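PDB 4XUR: endo-1,4-beta-xylanase C from Paenibacillus barcinonensis, which hydrolyses beta-1,4-xylosidic linkages inside xylan chains, the piece in this model being its second CBM22 module, a xylan-binding domain holding xylotetraose. Local coordinates for residues 28-31 with 35-38; 144-149 with 162-167; 56-61 with 154-159. All coordinates share one frame; numbering follows the deposited sequence.

Interaction 1. Residues 28-31 with 35-38; sequences WRAR and KLEV. With XYP (beta-D-xylopyranose), chain D; XYP (beta-D-xylopyranose), chain B.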
loop_
_atom_site.group_PDB
_atom_site.type_symbol
_atom_site.label_atom_id
_atom_site.label_comp_id
_atom_site.label_asym_id
_atom_site.label_seq_id
_atom_site.Cartn_x
_atom_site.Cartn_y
_atom_site.Cartn_z
ATOM N N TRP A 28 0.261 6.548 -8.265
ATOM C CA TRP A 28 0.071 5.205 -7.790
ATOM C C TRP A 28 0.385 4.209 -8.949
ATOM O O TRP A 28 0.024 4.474 -10.096
ATOM C CB TRP A 28 -1.333 5.014 -7.271
ATOM C CG TRP A 28 -1.571 5.679 -5.936
ATOM C CD1 TRP A 28 -1.919 6.973 -5.738
ATOM C CD2 TRP A 28 -1.453 5.074 -4.630
ATOM N NE1 TRP A 28 -2.037 7.229 -4.388
ATOM C CE2 TRP A 28 -1.755 6.076 -3.673
ATOM C CE3 TRP A 28 -1.099 3.797 -4.181
ATOM C CZ2 TRP A 28 -1.730 5.842 -2.319
ATOM C CZ3 TRP A 28 -1.097 3.545 -2.840
ATOM C CH2 TRP A 28 -1.392 4.562 -1.890
ATOM N N ARG A 29 1.048 3.109 -8.639
ATOM C CA ARG A 29 1.489 2.125 -9.659
ATOM C C ARG A 29 1.335 0.681 -9.141
ATOM O O ARG A 29 1.311 0.434 -7.947
ATOM C CB ARG A 29 2.894 2.331 -10.176
ATOM C CG ARG A 29 4.057 2.171 -9.199
ATOM C CD ARG A 29 5.399 2.131 -9.917
ATOM N NE ARG A 29 6.546 2.037 -9.008
ATOM C CZ ARG A 29 7.043 0.916 -8.484
ATOM N NH1 ARG A 29 6.483 -0.320 -8.702
ATOM N NH2 ARG A 29 8.147 1.001 -7.695
ATOM N N ALA A 30 1.282 -0.247 -10.104
ATOM C CA ALA A 30 1.387 -1.673 -9.807
ATOM C C ALA A 30 2.857 -2.080 -9.497
ATOM O O ALA A 30 3.819 -1.365 -9.879
ATOM C CB ALA A 30 0.844 -2.467 -11.025
ATOM N N ARG A 31 3.042 -3.263 -8.899
ATOM C CA ARG A 31 4.346 -3.810 -8.595
ATOM C C ARG A 31 4.780 -4.922 -9.577
ATOM O O ARG A 31 5.958 -5.277 -9.640
ATOM C CB ARG A 31 4.354 -4.328 -7.162
ATOM C CG ARG A 31 4.018 -3.216 -6.163
ATOM C CD ARG A 31 4.267 -3.644 -4.689
ATOM N NE ARG A 31 5.672 -3.716 -4.395
ATOM C CZ ARG A 31 6.299 -4.771 -3.848
ATOM N NH1 ARG A 31 5.635 -5.891 -3.571
ATOM N NH2 ARG A 31 7.604 -4.673 -3.597
ATOM N N LYS A 35 -3.467 -4.866 -12.048
ATOM C CA LYS A 35 -4.196 -3.702 -12.654
ATOM C C LYS A 35 -4.721 -2.822 -11.525
ATOM O O LYS A 35 -5.405 -3.272 -10.607
ATOM C CB LYS A 35 -5.346 -4.190 -13.478
ATOM C CG LYS A 35 -6.340 -3.120 -13.848
ATOM C CD LYS A 35 -7.558 -3.750 -14.575
ATOM C CE LYS A 35 -8.459 -2.667 -15.146
ATOM N NZ LYS A 35 -9.495 -2.168 -14.154
ATOM N N LEU A 36 -4.405 -1.524 -11.655
ATOM C CA LEU A 36 -4.924 -0.486 -10.758
ATOM C C LEU A 36 -5.899 0.433 -11.459
ATOM O O LEU A 36 -5.691 0.798 -12.626
ATOM C CB LEU A 36 -3.732 0.389 -10.279
ATOM C CG LEU A 36 -3.087 -0.020 -8.954
ATOM C CD1 LEU A 36 -2.273 -1.282 -9.122
ATOM C CD2 LEU A 36 -2.227 1.158 -8.407
ATOM N N GLU A 37 -6.972 0.793 -10.748
ATOM C CA GLU A 37 -8.062 1.622 -11.324
ATOM C C GLU A 37 -8.798 2.376 -10.239
ATOM O O GLU A 37 -9.209 1.805 -9.232
ATOM C CB GLU A 37 -9.044 0.749 -12.096
ATOM C CG GLU A 37 -10.119 1.546 -12.798
ATOM C CD GLU A 37 -11.252 0.679 -13.295
ATOM O OE1 GLU A 37 -11.066 -0.584 -13.358
ATOM O OE2 GLU A 37 -12.315 1.247 -13.609
ATOM N N VAL A 38 -8.947 3.688 -10.420
ATOM C CA VAL A 38 -9.798 4.442 -9.511
ATOM C C VAL A 38 -11.264 4.229 -9.897
ATOM O O VAL A 38 -11.672 4.601 -11.011
ATOM C CB VAL A 38 -9.474 5.966 -9.569
ATOM C CG1 VAL A 38 -10.343 6.743 -8.600
ATOM C CG2 VAL A 38 -8.002 6.219 -9.262
HETATM O O1 XYP D . 7.952 -7.377 -12.105
HETATM C C1 XYP D . 9.253 -7.035 -11.569
HETATM C C2 XYP D . 9.125 -5.783 -10.682
HETATM C C3 XYP D . 9.573 -5.952 -9.227
HETATM C C4 XYP D . 9.058 -7.275 -8.664
HETATM C C5 XYP D . 8.894 -8.436 -9.680
HETATM O O2 XYP D . 9.813 -4.664 -11.236
HETATM O O3 XYP D . 8.969 -4.869 -8.434
HETATM O O4 XYP D . 9.938 -7.628 -7.598
HETATM O O5 XYP D . 9.729 -8.158 -10.818
HETATM C C1 XYP B . 9.150 -8.210 -6.418
HETATM C C2 XYP B . 9.815 -9.442 -5.887
HETATM C C3 XYP B . 9.124 -9.987 -4.674
HETATM C C4 XYP B . 8.933 -8.856 -3.644
HETATM C C5 XYP B . 8.293 -7.636 -4.287
HETATM O O2 XYP B . 9.837 -10.465 -6.946
HETATM O O3 XYP B . 9.889 -11.021 -4.065
HETATM O O4 XYP B . 8.104 -9.318 -2.621
HETATM O O5 XYP B . 9.083 -7.189 -5.376
#

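Interaction 2. Residues 144-149 with 162-167; sequences MYAETP and IPFYVD. With CA (calcium ion), chain G; XYP (beta-D-xylopyranose), chain C.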
loop_
_atom_site.group_PDB
_atom_site.type_symbol
_atom_site.label_atom_id
_atom_site.label_comp_id
_atom_site.label_asym_id
_atom_site.label_seq_id
_atom_site.Cartn_x
_atom_site.Cartn_y
_atom_site.Cartn_z
ATOM N N MET A 144 5.358 3.456 -0.135
ATOM C CA MET A 144 4.393 2.707 0.660
ATOM C C MET A 144 3.557 1.818 -0.255
ATOM O O MET A 144 3.248 2.193 -1.354
ATOM C CB MET A 144 3.519 3.611 1.469
ATOM C CG MET A 144 2.562 4.483 0.671
ATOM S SD MET A 144 1.518 5.415 1.812
ATOM C CE MET A 144 0.603 4.061 2.555
ATOM N N TYR A 145 3.164 0.623 0.208
ATOM C CA TYR A 145 2.288 -0.214 -0.579
ATOM C C TYR A 145 1.460 -1.136 0.283
ATOM O O TYR A 145 1.799 -1.319 1.477
ATOM C CB TYR A 145 3.057 -1.012 -1.666
ATOM C CG TYR A 145 4.015 -2.074 -1.219
ATOM C CD1 TYR A 145 5.313 -1.730 -0.892
ATOM C CD2 TYR A 145 3.668 -3.438 -1.238
ATOM C CE1 TYR A 145 6.227 -2.697 -0.525
ATOM C CE2 TYR A 145 4.573 -4.427 -0.866
ATOM C CZ TYR A 145 5.859 -4.047 -0.544
ATOM O OH TYR A 145 6.812 -4.997 -0.178
ATOM N N ALA A 146 0.388 -1.678 -0.308
ATOM C CA ALA A 146 -0.400 -2.699 0.388
ATOM C C ALA A 146 -0.276 -4.011 -0.320
ATOM O O ALA A 146 -0.143 -4.068 -1.524
ATOM C CB ALA A 146 -1.894 -2.298 0.437
ATOM N N GLU A 147 -0.393 -5.097 0.466
ATOM C CA GLU A 147 -0.257 -6.450 -0.072
ATOM C C GLU A 147 -0.879 -7.449 0.899
ATOM O O GLU A 147 -1.334 -7.103 1.953
ATOM C CB GLU A 147 1.195 -6.798 -0.267
ATOM C CG GLU A 147 2.017 -6.846 1.027
ATOM C CD GLU A 147 3.456 -7.182 0.780
ATOM O OE1 GLU A 147 3.808 -7.809 -0.276
ATOM O OE2 GLU A 147 4.272 -6.833 1.661
ATOM N N THR A 148 -0.902 -8.719 0.493
ATOM C CA THR A 148 -1.239 -9.827 1.429
ATOM C C THR A 148 0.059 -10.514 1.925
ATOM O O THR A 148 1.153 -10.321 1.401
ATOM C CB THR A 148 -2.204 -10.839 0.775
ATOM O OG1 THR A 148 -1.776 -11.177 -0.543
ATOM C CG2 THR A 148 -3.520 -10.226 0.669
ATOM N N PRO A 149 -0.086 -11.301 2.986
ATOM C CA PRO A 149 1.187 -11.869 3.559
ATOM C C PRO A 149 2.004 -12.693 2.582
ATOM O O PRO A 149 1.496 -13.454 1.812
ATOM C CB PRO A 149 0.647 -12.732 4.711
ATOM C CG PRO A 149 -0.590 -12.049 5.158
ATOM C CD PRO A 149 -1.218 -11.545 3.861
ATOM N N ILE A 162 -6.820 -12.225 -3.894
ATOM C CA ILE A 162 -8.047 -11.554 -4.088
ATOM C C ILE A 162 -7.859 -10.058 -4.374
ATOM O O ILE A 162 -6.901 -9.434 -3.877
ATOM C CB ILE A 162 -9.019 -11.682 -2.866
ATOM C CG1 ILE A 162 -8.323 -11.240 -1.585
ATOM C CG2 ILE A 162 -9.557 -13.090 -2.771
ATOM C CD1 ILE A 162 -9.222 -10.402 -0.730
ATOM N N PRO A 163 -8.758 -9.454 -5.198
ATOM C CA PRO A 163 -8.709 -8.009 -5.393
ATOM C C PRO A 163 -9.093 -7.265 -4.127
ATOM O O PRO A 163 -9.789 -7.823 -3.259
ATOM C CB PRO A 163 -9.763 -7.756 -6.480
ATOM C CG PRO A 163 -10.767 -8.859 -6.261
ATOM C CD PRO A 163 -9.969 -10.068 -5.816
ATOM N N PHE A 164 -8.640 -6.019 -3.969
ATOM C CA PHE A 164 -8.978 -5.231 -2.805
ATOM C C PHE A 164 -8.830 -3.719 -3.081
ATOM O O PHE A 164 -8.230 -3.320 -4.047
ATOM C CB PHE A 164 -8.166 -5.630 -1.558
ATOM C CG PHE A 164 -6.676 -5.366 -1.656
ATOM C CD1 PHE A 164 -6.179 -4.134 -1.377
ATOM C CD2 PHE A 164 -5.821 -6.377 -2.022
ATOM C CE1 PHE A 164 -4.809 -3.907 -1.475
ATOM C CE2 PHE A 164 -4.450 -6.169 -2.080
ATOM C CZ PHE A 164 -3.972 -4.902 -1.808
ATOM N N TYR A 165 -9.461 -2.957 -2.214
ATOM C CA TYR A 165 -9.577 -1.496 -2.294
ATOM C C TYR A 165 -8.753 -0.857 -1.214
ATOM O O TYR A 165 -8.673 -1.385 -0.119
ATOM C CB TYR A 165 -11.048 -1.047 -2.084
ATOM C CG TYR A 165 -12.014 -1.723 -3.067
ATOM C CD1 TYR A 165 -12.512 -3.009 -2.797
ATOM C CD2 TYR A 165 -12.327 -1.105 -4.271
ATOM C CE1 TYR A 165 -13.397 -3.643 -3.718
ATOM C CE2 TYR A 165 -13.172 -1.714 -5.205
ATOM C CZ TYR A 165 -13.718 -2.982 -4.887
ATOM O OH TYR A 165 -14.548 -3.598 -5.797
ATOM N N VAL A 166 -8.133 0.284 -1.528
ATOM C CA VAL A 166 -7.609 1.173 -0.487
ATOM C C VAL A 166 -8.132 2.605 -0.656
ATOM O O VAL A 166 -8.505 2.978 -1.768
ATOM C CB VAL A 166 -6.047 1.267 -0.438
ATOM C CG1 VAL A 166 -5.434 -0.114 -0.187
ATOM C CG2 VAL A 166 -5.471 1.870 -1.695
ATOM N N ASP A 167 -8.198 3.342 0.428
ATOM C CA ASP A 167 -8.714 4.718 0.446
ATOM C C ASP A 167 -8.159 5.493 1.644
ATOM O O ASP A 167 -7.625 4.919 2.589
ATOM C CB ASP A 167 -10.266 4.697 0.498
ATOM C CG ASP A 167 -10.914 5.933 -0.044
ATOM O OD1 ASP A 167 -10.258 6.826 -0.659
ATOM O OD2 ASP A 167 -12.159 5.989 0.104
HETATM CA CA CA G . -12.287 8.090 -1.296
HETATM C C1 XYP C . 8.427 -8.801 -1.349
HETATM C C2 XYP C . 7.197 -8.776 -0.442
HETATM C C3 XYP C . 7.539 -8.333 0.975
HETATM C C4 XYP C . 8.745 -9.149 1.496
HETATM C C5 XYP C . 9.895 -9.155 0.484
HETATM O O2 XYP C . 6.254 -7.845 -0.958
HETATM O O3 XYP C . 6.448 -8.523 1.841
HETATM O O4 XYP C . 9.177 -8.518 2.725
HETATM O O5 XYP C . 9.449 -9.671 -0.753
HETATM O O HOH W 1 -12.318 9.345 0.513
#

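Interaction 3. Residues 56-61 with 154-159; sequences SETYHG and SEVTET. With XYP (beta-D-xylopyranose), chain B.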
loop_
_atom_site.group_PDB
_atom_site.type_symbol
_atom_site.label_atom_id
_atom_site.label_comp_id
_atom_site.label_asym_id
_atom_site.label_seq_id
_atom_site.Cartn_x
_atom_site.Cartn_y
_atom_site.Cartn_z
ATOM N N SER A 56 -1.724 -11.820 -9.168
ATOM C CA SER A 56 -1.311 -13.251 -9.317
ATOM C C SER A 56 -0.043 -13.504 -8.480
ATOM O O SER A 56 0.664 -14.518 -8.689
ATOM C CB SER A 56 -1.088 -13.581 -10.785
ATOM O OG SER A 56 -0.046 -12.879 -11.405
ATOM N N GLU A 57 0.235 -12.598 -7.553
ATOM C CA GLU A 57 1.218 -12.815 -6.516
ATOM C C GLU A 57 0.749 -12.117 -5.227
ATOM O O GLU A 57 -0.101 -11.202 -5.256
ATOM C CB GLU A 57 2.596 -12.264 -6.936
ATOM C CG GLU A 57 3.202 -12.762 -8.232
ATOM C CD GLU A 57 3.663 -14.220 -8.222
ATOM O OE1 GLU A 57 3.709 -14.861 -7.170
ATOM O OE2 GLU A 57 3.955 -14.749 -9.348
ATOM N N THR A 58 1.251 -12.582 -4.077
ATOM C CA THR A 58 0.867 -11.981 -2.794
ATOM C C THR A 58 1.374 -10.563 -2.786
ATOM O O THR A 58 0.763 -9.690 -2.171
ATOM C CB THR A 58 1.531 -12.671 -1.550
ATOM O OG1 THR A 58 2.961 -12.607 -1.691
ATOM C CG2 THR A 58 1.085 -14.111 -1.402
ATOM N N TYR A 59 2.504 -10.351 -3.478
ATOM C CA TYR A 59 3.163 -9.041 -3.484
ATOM C C TYR A 59 2.603 -8.002 -4.485
ATOM O O TYR A 59 3.070 -6.840 -4.486
ATOM C CB TYR A 59 4.680 -9.221 -3.645
ATOM C CG TYR A 59 5.155 -9.848 -4.912
ATOM C CD1 TYR A 59 5.267 -9.108 -6.085
ATOM C CD2 TYR A 59 5.532 -11.206 -4.949
ATOM C CE1 TYR A 59 5.723 -9.695 -7.267
ATOM C CE2 TYR A 59 6.004 -11.795 -6.135
ATOM C CZ TYR A 59 6.097 -11.024 -7.280
ATOM O OH TYR A 59 6.561 -11.585 -8.476
ATOM N N HIS A 60 1.646 -8.395 -5.308
ATOM C CA HIS A 60 0.887 -7.448 -6.126
ATOM C C HIS A 60 -0.007 -6.587 -5.243
ATOM O O HIS A 60 -0.732 -7.087 -4.387
ATOM C CB HIS A 60 0.058 -8.190 -7.198
ATOM C CG HIS A 60 0.880 -8.856 -8.216
ATOM N ND1 HIS A 60 0.346 -9.703 -9.178
ATOM C CD2 HIS A 60 2.197 -8.777 -8.479
ATOM C CE1 HIS A 60 1.326 -10.131 -9.962
ATOM N NE2 HIS A 60 2.455 -9.582 -9.566
ATOM N N GLY A 61 0.020 -5.289 -5.488
ATOM C CA GLY A 61 -0.712 -4.320 -4.691
ATOM C C GLY A 61 -0.398 -2.907 -5.086
ATOM O O GLY A 61 0.544 -2.690 -5.878
ATOM N N SER A 154 5.546 -20.461 -5.783
ATOM C CA SER A 154 5.289 -21.897 -5.670
ATOM C C SER A 154 3.965 -22.243 -4.950
ATOM O O SER A 154 3.236 -23.089 -5.395
ATOM C CB SER A 154 6.443 -22.534 -4.883
ATOM O OG SER A 154 6.813 -21.676 -3.800
ATOM N N GLU A 155 3.680 -21.562 -3.841
ATOM C CA GLU A 155 2.552 -21.846 -2.936
ATOM C C GLU A 155 1.355 -20.830 -3.010
ATOM O O GLU A 155 0.400 -20.949 -2.288
ATOM C CB GLU A 155 3.067 -21.825 -1.474
ATOM C CG GLU A 155 3.939 -22.998 -1.026
ATOM C CD GLU A 155 3.701 -23.348 0.450
ATOM O OE1 GLU A 155 4.147 -22.625 1.375
ATOM O OE2 GLU A 155 3.053 -24.373 0.701
ATOM N N VAL A 156 1.425 -19.818 -3.882
ATOM C CA VAL A 156 0.371 -18.740 -3.895
ATOM C C VAL A 156 -0.974 -19.383 -4.220
ATOM O O VAL A 156 -1.061 -20.274 -5.085
ATOM C CB VAL A 156 0.736 -17.624 -4.915
ATOM C CG1 VAL A 156 -0.369 -16.582 -5.011
ATOM C CG2 VAL A 156 2.022 -16.955 -4.488
ATOM N N THR A 157 -2.020 -18.920 -3.575
ATOM C CA THR A 157 -3.386 -19.469 -3.790
ATOM C C THR A 157 -4.370 -18.381 -4.239
ATOM O O THR A 157 -4.026 -17.224 -4.345
ATOM C CB THR A 157 -3.943 -20.039 -2.482
ATOM O OG1 THR A 157 -4.061 -18.971 -1.539
ATOM C CG2 THR A 157 -3.011 -21.062 -1.917
ATOM N N GLU A 158 -5.578 -18.803 -4.533
ATOM C CA GLU A 158 -6.699 -17.892 -4.773
ATOM C C GLU A 158 -6.985 -16.890 -3.680
ATOM O O GLU A 158 -7.198 -15.678 -3.980
ATOM C CB GLU A 158 -7.948 -18.719 -4.913
ATOM C CG GLU A 158 -9.266 -17.898 -4.837
ATOM C CD GLU A 158 -10.438 -18.585 -5.472
ATOM O OE1 GLU A 158 -11.459 -17.877 -5.725
ATOM O OE2 GLU A 158 -10.378 -19.785 -5.784
ATOM N N THR A 159 -7.073 -17.352 -2.444
ATOM C CA THR A 159 -7.442 -16.535 -1.293
ATOM C C THR A 159 -6.385 -15.452 -1.071
ATOM O O THR A 159 -6.695 -14.341 -0.642
ATOM C CB THR A 159 -7.575 -17.386 -0.004
ATOM O OG1 THR A 159 -6.496 -18.328 0.085
ATOM C CG2 THR A 159 -8.859 -18.177 -0.014
HETATM C C1 XYP B . 9.150 -8.210 -6.418
HETATM C C2 XYP B . 9.815 -9.442 -5.887
HETATM C C3 XYP B . 9.124 -9.987 -4.674
HETATM C C4 XYP B . 8.933 -8.856 -3.644
HETATM C C5 XYP B . 8.293 -7.636 -4.287
HETATM O O2 XYP B . 9.837 -10.465 -6.946
HETATM O O3 XYP B . 9.889 -11.021 -4.065
HETATM O O4 XYP B . 8.104 -9.318 -2.621
HETATM O O5 XYP B . 9.083 -7.189 -5.376
#

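Interaction 1. Residues 28-31 with 35-38
The Trp28 indole swings away from Leu36, leaving its CB to meet Leu36 CD2 at 4.1 Å, while the ring itself meets that of Phe20 with the planes at about 60°. In the Arg29 guanidinium, NH1 sends an N-H to Ala30 O (3.1 Å, 153°), and that oxygen lies close to the guanidinium plane. The Arg31 guanidinium lies oblique to the xylose of chain B, NH2 coming within 3.1 Å of that sugar's C5. Across the contact Leu36 does the touching. Its two methyls fork over the backbone, CD1 on Ala30 CA (3.7 Å) and CD2 on Arg29 O (3.6 Å). This joins the loop carrying the pocket residue Arg31 to strand 35-40 of one sheet of the beta-sandwich. Arg31 CG stands anti to the carbonyl carbon, and the bend at chi3 (73°) carries the guanidinium to the sugar, to a salt bridge with Glu98 and to a cation-pi contact with Tyr145. With an alanine here, Glu98 would probably lose one of its two arginine partners and Tyr59 O the N-H it receives from Arg31 NH1. Arg31 O takes a weak hydrogen bond from O3 of the chain D xylose.

Interaction 2. Residues 144-149 with 162-167
Phe164 and Ala146 bury most of the surface here, the Ala146 methyl approaching the phenyl ring obliquely with CB 3.8 Å from Phe164 CE1. Phe164 CG sits between its own backbone N and carbonyl carbon (chi1 65°), which aims the ring across the gap at strand 144-147. Ala146 O lies at the edge of that ring, in its plane, while Glu147 N approaches it obliquely. The same methyl also meets Val166 CG1 at 4.2 Å, and Phe80 packs on both Ala146 and Val166. These residues fill the core of the beta-sandwich: strands 144-147 and 164-167 belong to its two facing sheets, run 9.3 Å apart at 149°, and are joined by side chains with no hydrogen bond between them. Tyr145 and Glu147 on one strand and Asp167 on the other reach bound groups. Tyr145 OH donates to O2 of the chain C xylose (3.0 Å), and the Glu147 carboxylate takes that sugar's O2 on OE1 (2.5 Å) and its O3 on OE2 (2.8 Å), a two-oxygen grip likely to set how the sugar is turned. At the far side Asp167 chelates calcium through OD1 and OD2, each at 2.5 Å, alongside Asp19, Glu21, Ser46 and Arg48.

Interaction 3. Residues 56-61 with 154-159
Glu57 is folded back at chi2 (-70°), and this bend returns its carboxylate to Val156 even though its CB starts out the other way. Val156 in turn has CG1 anti to the backbone N (chi1 176°), which leaves CG2 facing the carboxylate, with Glu57 OE1 3.8 Å away and the two side chains crossing at about a right angle. CG2 also lies 4.3 Å from the methyl CG2 of Thr58, and CG1 looks onto the backbone oxygen of Ser56. The contact is therefore one valine set against a turn, with no hydrogen bond across it. Lys151 forms a long, weak ion pair with Glu57 and also packs on Val156.

The turn is a type I beta turn from Glu57 to His60, closed by a weak bond from His60 N to Glu57 O. A nearly straight bond also runs from Ser56 N to His60 ND1 (3.0 Å, 173°), tilted out of the ring plane. Glu57 CB packs on both rings, 3.7 Å above the centre of His60 and toward the rim of one Tyr59 face. The opposite face of Tyr59 carries the chain B xylose, whose C3 stands 3.7 Å above the ring centre. A sugar laid flat-on over an aromatic ring is the classic CH-pi platform of carbohydrate-binding modules, and here it forms part of the xylotetraose site.

All three contacts lie in one beta-sandwich module. The centres of interactions 1 and 2 are 10 Å apart, those of 2 and 3 12 Å and those of 1 and 3 16 Å. Interactions 1 and 2 both reach the six-stranded sheet, through strands 35-40 and 164-173; strand 139-147 belongs to the four-stranded one. Interaction 1 is complete by residue 38; then the segments of interactions 3 and 2 alternate. Arg31 NH1 reaches Tyr59 O, a probable hydrogen bond of 2.9 Å, and a backbone hydrogen bond between Thr148, just after strand 139-147, and Thr58 joins interactions 2 and 3. Together they set Arg31, Tyr59, Tyr145 and Glu147 along the bound xylotetraose, while calcium sits at the other end of interaction 2.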